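PDB 6I8W: Alpha/beta fold hydrolase from Pseudomonas aeruginosa, which hydrolyses membrane phospholipids as a membrane-bound phospholipase A and virulence factor, and is probably also able to act on glycerol esters such as monoacylglycerols. Local coordinates for residues A108-G113 with A226-Q231; G164-R169 with Q234-L239. All blocks are in the same frame, centred on the assembly; numbering follows the deposited sequence.

Contact 1: residues A108-G113 with A226-Q231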
loop_
_atom_site.group_PDB
_atom_site.type_symbol
_atom_site.label_atom_id
_atom_site.label_comp_id
_atom_site.label_asym_id
_atom_site.label_seq_id
_atom_site.Cartn_x
_atom_site.Cartn_y
_atom_site.Cartn_z
ATOM N N ALA A 108 -0.460 11.662 16.602
ATOM C CA ALA A 108 0.112 12.246 15.401
ATOM C C ALA A 108 -0.968 12.545 14.361
ATOM O O ALA A 108 -2.104 12.069 14.466
ATOM C CB ALA A 108 1.172 11.320 14.816
ATOM N N SER A 109 -0.613 13.349 13.368
ATOM C CA SER A 109 -1.470 13.538 12.214
ATOM C C SER A 109 -1.135 12.488 11.145
ATOM O O SER A 109 0.036 12.217 10.866
ATOM C CB SER A 109 -1.316 14.950 11.655
ATOM O OG SER A 109 -2.089 15.094 10.476
ATOM N N TYR A 110 -2.164 11.924 10.528
ATOM C CA TYR A 110 -1.959 10.923 9.508
ATOM C C TYR A 110 -2.597 11.328 8.189
ATOM O O TYR A 110 -2.843 10.482 7.336
ATOM C CB TYR A 110 -2.501 9.569 9.972
ATOM C CG TYR A 110 -1.731 8.987 11.131
ATOM C CD1 TYR A 110 -0.532 8.321 10.920
ATOM C CD2 TYR A 110 -2.196 9.111 12.433
ATOM C CE1 TYR A 110 0.182 7.795 11.975
ATOM C CE2 TYR A 110 -1.493 8.578 13.495
ATOM C CZ TYR A 110 -0.301 7.920 13.249
ATOM O OH TYR A 110 0.415 7.386 14.287
ATOM N N ASP A 111 -2.864 12.623 8.034
ATOM C CA ASP A 111 -3.324 13.155 6.756
ATOM C C ASP A 111 -2.258 12.946 5.682
ATOM O O ASP A 111 -1.072 12.826 5.992
ATOM C CB ASP A 111 -3.653 14.643 6.878
ATOM C CG ASP A 111 -2.421 15.485 7.097
ATOM O OD1 ASP A 111 -1.994 15.628 8.263
ATOM O OD2 ASP A 111 -1.851 15.968 6.097
ATOM N N VAL A 112 -2.665 12.933 4.418
ATOM C CA VAL A 112 -1.744 12.558 3.341
ATOM C C VAL A 112 -0.658 13.619 3.130
ATOM O O VAL A 112 0.421 13.324 2.617
ATOM C CB VAL A 112 -2.497 12.313 2.022
ATOM C CG1 VAL A 112 -3.350 11.062 2.130
ATOM C CG2 VAL A 112 -3.351 13.531 1.646
ATOM N N GLY A 113 -0.953 14.858 3.512
ATOM C CA GLY A 113 0.026 15.928 3.421
ATOM C C GLY A 113 1.199 15.734 4.374
ATOM O O GLY A 113 2.361 15.805 3.975
ATOM N N ALA A 226 -9.668 3.061 12.048
ATOM C CA ALA A 226 -10.868 3.883 11.928
ATOM C C ALA A 226 -10.569 5.349 12.246
ATOM O O ALA A 226 -11.126 6.261 11.631
ATOM C CB ALA A 226 -11.972 3.353 12.850
ATOM N N GLN A 227 -9.699 5.564 13.224
ATOM C CA GLN A 227 -9.306 6.918 13.623
ATOM C C GLN A 227 -8.505 7.599 12.506
ATOM O O GLN A 227 -8.737 8.759 12.167
ATOM C CB GLN A 227 -8.496 6.864 14.923
ATOM C CG GLN A 227 -7.495 7.991 15.121
ATOM C CD GLN A 227 -6.761 7.878 16.455
ATOM O OE1 GLN A 227 -5.720 8.509 16.662
ATOM N NE2 GLN A 227 -7.299 7.064 17.363
ATOM N N ILE A 228 -7.571 6.864 11.918
ATOM C CA ILE A 228 -6.833 7.386 10.778
ATOM C C ILE A 228 -7.782 7.688 9.617
ATOM O O ILE A 228 -7.663 8.730 8.975
ATOM C CB ILE A 228 -5.737 6.415 10.307
ATOM C CG1 ILE A 228 -4.601 6.354 11.330
ATOM C CG2 ILE A 228 -5.163 6.861 8.956
ATOM C CD1 ILE A 228 -3.490 5.389 10.929
ATOM N N PHE A 229 -8.728 6.787 9.357
ATOM C CA PHE A 229 -9.663 6.987 8.249
ATOM C C PHE A 229 -10.460 8.276 8.452
ATOM O O PHE A 229 -10.749 8.997 7.494
ATOM C CB PHE A 229 -10.619 5.798 8.095
ATOM C CG PHE A 229 -11.347 5.777 6.770
ATOM C CD1 PHE A 229 -10.794 5.140 5.673
ATOM C CD2 PHE A 229 -12.567 6.423 6.618
ATOM C CE1 PHE A 229 -11.454 5.132 4.447
ATOM C CE2 PHE A 229 -13.231 6.421 5.404
ATOM C CZ PHE A 229 -12.675 5.778 4.313
ATOM N N GLU A 230 -10.789 8.577 9.703
ATOM C CA GLU A 230 -11.524 9.802 10.011
ATOM C C GLU A 230 -10.678 11.043 9.722
ATOM O O GLU A 230 -11.188 12.049 9.228
ATOM C CB GLU A 230 -11.998 9.798 11.464
ATOM C CG GLU A 230 -13.480 9.538 11.592
ATOM C CD GLU A 230 -14.305 10.508 10.764
ATOM O OE1 GLU A 230 -14.301 11.718 11.078
ATOM O OE2 GLU A 230 -14.947 10.058 9.790
ATOM N N GLN A 231 -9.385 10.969 10.024
ATOM C CA GLN A 231 -8.463 12.037 9.646
ATOM C C GLN A 231 -8.375 12.200 8.125
ATOM O O GLN A 231 -8.292 13.312 7.619
ATOM C CB GLN A 231 -7.071 11.776 10.213
ATOM C CG GLN A 231 -6.972 11.914 11.724
ATOM C CD GLN A 231 -5.532 11.987 12.172
ATOM O OE1 GLN A 231 -4.677 12.482 11.441
ATOM N NE2 GLN A 231 -5.249 11.480 13.366
#
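Gln231 reaches from helix 208-234 to the loop at Ala108-Tyr110 and grips its backbone with both ends of its amide. From CB the chain leaves with CG anti to the carbonyl carbon (chi1 -70°) and then runs extended, which carries the amide across to the loop. At the tip, OE1 accepts the backbone N-H of Tyr110, with N to OE1 at 2.7 Å. This bond is nearly straight at the hydrogen, but the donor lies 29° out of the carbonyl plane. The CA of Ser109 also packs against OE1, at 3.5 Å. NE2 turns to the O of Ala108, a weak bond at 3.4 Å. The same NE2 lies at the edge of the Tyr110 ring, near its plane, 4.0 Å from CD2.

Ile228, one turn earlier, covers one face of that ring. Its CD1 makes a CH-pi contact 4.1 Å from the ring centroid. Ile228 CG1 touches CD2 of Tyr110 at 3.8 Å, and Ile228 CG2 meets Tyr110 CB. The phenol end is held separately, by a bond from OH to the O of Pro105.

Asp111 is the N-cap of helix 112-125, and its OD1 bonds Thr114 OG1. The contact thus joins the loop leading into that helix to the C-terminal part of helix 208-234. Val112, at the start of helix 112-125, packs on helix 138-149.

Contact 2: residues G164-R169 with Q234-L239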
loop_
_atom_site.group_PDB
_atom_site.type_symbol
_atom_site.label_atom_id
_atom_site.label_comp_id
_atom_site.label_asym_id
_atom_site.label_seq_id
_atom_site.Cartn_x
_atom_site.Cartn_y
_atom_site.Cartn_z
ATOM N N GLY A 164 -7.763 10.858 -3.981
ATOM C CA GLY A 164 -7.419 12.262 -4.124
ATOM C C GLY A 164 -8.187 13.088 -5.146
ATOM O O GLY A 164 -8.022 14.307 -5.195
ATOM N N VAL A 165 -9.023 12.454 -5.967
ATOM C CA VAL A 165 -9.912 13.225 -6.828
ATOM C C VAL A 165 -11.366 12.819 -6.637
ATOM O O VAL A 165 -11.661 11.764 -6.082
ATOM C CB VAL A 165 -9.550 13.080 -8.332
ATOM C CG1 VAL A 165 -8.141 13.578 -8.588
ATOM C CG2 VAL A 165 -9.697 11.634 -8.780
ATOM N N MET A 166 -12.259 13.682 -7.104
ATOM C CA MET A 166 -13.696 13.437 -7.056
ATOM C C MET A 166 -14.242 13.258 -8.470
ATOM O O MET A 166 -14.523 14.234 -9.150
ATOM C CB MET A 166 -14.411 14.590 -6.342
ATOM C CG MET A 166 -14.300 14.532 -4.817
ATOM S SD MET A 166 -14.966 15.993 -3.969
ATOM C CE MET A 166 -13.590 17.131 -4.143
ATOM N N PRO A 167 -14.382 11.999 -8.916
ATOM C CA PRO A 167 -14.810 11.642 -10.272
ATOM C C PRO A 167 -16.325 11.656 -10.455
ATOM O O PRO A 167 -17.076 11.803 -9.482
ATOM C CB PRO A 167 -14.268 10.225 -10.441
ATOM C CG PRO A 167 -14.153 9.675 -9.052
ATOM C CD PRO A 167 -14.268 10.811 -8.058
ATOM N N ALA A 168 -16.753 11.483 -11.702
ATOM C CA ALA A 168 -18.163 11.567 -12.066
ATOM C C ALA A 168 -19.003 10.456 -11.435
ATOM O O ALA A 168 -20.129 10.690 -11.021
ATOM C CB ALA A 168 -18.308 11.539 -13.581
ATOM N N ARG A 169 -18.457 9.245 -11.379
ATOM C CA ARG A 169 -19.181 8.122 -10.791
ATOM C C ARG A 169 -18.775 7.912 -9.327
ATOM O O ARG A 169 -17.592 7.881 -8.997
ATOM C CB ARG A 169 -18.940 6.840 -11.595
ATOM C CG ARG A 169 -19.749 5.636 -11.117
ATOM C CD ARG A 169 -19.369 4.369 -11.871
ATOM N N GLN A 234 -11.493 14.155 7.335
ATOM C CA GLN A 234 -11.555 15.524 7.866
ATOM C C GLN A 234 -10.411 16.397 7.362
ATOM O O GLN A 234 -10.545 17.614 7.282
ATOM C CB GLN A 234 -11.552 15.517 9.399
ATOM C CG GLN A 234 -12.691 14.737 10.020
ATOM C CD GLN A 234 -14.045 15.355 9.742
ATOM O OE1 GLN A 234 -14.152 16.555 9.478
ATOM N NE2 GLN A 234 -15.092 14.538 9.805
ATOM N N ARG A 235 -9.286 15.773 7.033
ATOM C CA ARG A 235 -8.094 16.504 6.609
ATOM C C ARG A 235 -7.774 16.170 5.157
ATOM O O ARG A 235 -6.613 16.117 4.750
ATOM C CB ARG A 235 -6.910 16.164 7.516
ATOM C CG ARG A 235 -7.205 16.416 8.999
ATOM C CD ARG A 235 -6.052 16.010 9.920
ATOM N NE ARG A 235 -6.516 15.883 11.307
ATOM C CZ ARG A 235 -5.723 15.762 12.369
ATOM N NH1 ARG A 235 -4.403 15.761 12.225
ATOM N NH2 ARG A 235 -6.251 15.652 13.582
ATOM N N TYR A 236 -8.829 15.959 4.379
ATOM C CA TYR A 236 -8.708 15.586 2.974
ATOM C C TYR A 236 -8.050 16.692 2.166
ATOM O O TYR A 236 -8.392 17.848 2.313
ATOM C CB TYR A 236 -10.094 15.261 2.416
ATOM C CG TYR A 236 -10.144 14.904 0.947
ATOM C CD1 TYR A 236 -9.854 13.616 0.522
ATOM C CD2 TYR A 236 -10.538 15.842 -0.008
ATOM C CE1 TYR A 236 -9.919 13.272 -0.817
ATOM C CE2 TYR A 236 -10.608 15.507 -1.351
ATOM C CZ TYR A 236 -10.290 14.214 -1.746
ATOM O OH TYR A 236 -10.360 13.850 -3.069
ATOM N N ILE A 237 -7.094 16.331 1.320
ATOM C CA ILE A 237 -6.458 17.299 0.430
ATOM C C ILE A 237 -6.772 16.966 -1.025
ATOM O O ILE A 237 -6.313 15.948 -1.543
ATOM C CB ILE A 237 -4.926 17.336 0.626
ATOM C CG1 ILE A 237 -4.575 17.683 2.078
ATOM C CG2 ILE A 237 -4.287 18.312 -0.345
ATOM C CD1 ILE A 237 -3.084 17.612 2.385
ATOM N N PRO A 238 -7.569 17.816 -1.685
ATOM C CA PRO A 238 -7.893 17.579 -3.096
ATOM C C PRO A 238 -6.650 17.614 -3.975
ATOM O O PRO A 238 -5.807 18.495 -3.814
ATOM C CB PRO A 238 -8.844 18.728 -3.441
ATOM C CG PRO A 238 -8.584 19.776 -2.397
ATOM C CD PRO A 238 -8.205 19.039 -1.158
ATOM N N LEU A 239 -6.529 16.660 -4.891
ATOM C CA LEU A 239 -5.405 16.641 -5.814
ATOM C C LEU A 239 -5.592 17.540 -7.038
ATOM O O LEU A 239 -4.610 17.934 -7.671
ATOM C CB LEU A 239 -5.140 15.221 -6.298
ATOM C CG LEU A 239 -4.421 14.296 -5.326
ATOM C CD1 LEU A 239 -4.207 12.951 -5.992
ATOM C CD2 LEU A 239 -3.095 14.915 -4.894
HETATM O O HOH W 1 -10.815 15.807 -4.680
#
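This is a loop-to-loop contact made of one direct backbone bond, a water bridge and a small apolar patch. Gly164-Arg169 follows strand 154-160 of the central sheet. Gln234-Leu239 leaves the end of helix 208-234 and leads on to strand 250-255, the next strand of the sheet. The touching parts run at 85° to each other, so the loops cross rather than pair as strands.

Gly164 is the meeting point. Its O accepts the N-H of Leu239 at 2.8 Å. The side chain of Leu239 folds over the same peptide: CB comes to 3.2 Å from Gly164 O, and CD1 lies 3.8 Å from Gly164 CA. The positive phi of Gly164 (120°) suits a residue without a side chain.

Tyr236 approaches the same carbonyl. Its CG is anti to the backbone N (chi1 178°), and the ring extends toward Gly164. The hydroxyl sits 3.1 Å from Gly164 C, but its angle to Gly164 O is poor for a direct bond. A water joins them instead. It lies at the ring edge, 2.6 Å from Tyr236 OH, and donates to Gly164 O at 3.2 Å.

An apolar contact flanks the polar centre, where Val165 CG1 meets Leu239 CB at 4.1 Å. Met166 is modelled in two conformers, so the approach of its CE to the Tyr236 ring is tentative. Glu240 accepts the backbone N-H of Met166, while Leu239 packs on helix 138-149.

Gly164 O therefore takes two donors, one from the chain and one from water. The polar part of the crossing rests on this one backbone carbonyl, and the side chains of Leu239 and Tyr236 pack around it. There is no salt bridge between the two segments.

In the fold
Both contacts use helix 208-234 and what follows it: contact 1 its C-terminal part, contact 2 the loop beyond. Both are partly buried. Contact 2 lies somewhat farther from the chain centre and includes the exposed Met166. In contact 1 a side-chain amide binds loop backbone beside an aromatic-aliphatic pair; in contact 2 backbone binds backbone, and a water completes the join. The two meet directly. Asp111 CB packs on Arg235 CB at 3.7 Å, and Ile237 CD1 packs on Gly113 N at 3.7 Å. Val112 of 108-113 and Leu239 of 234-239 both pack on helix 138-149.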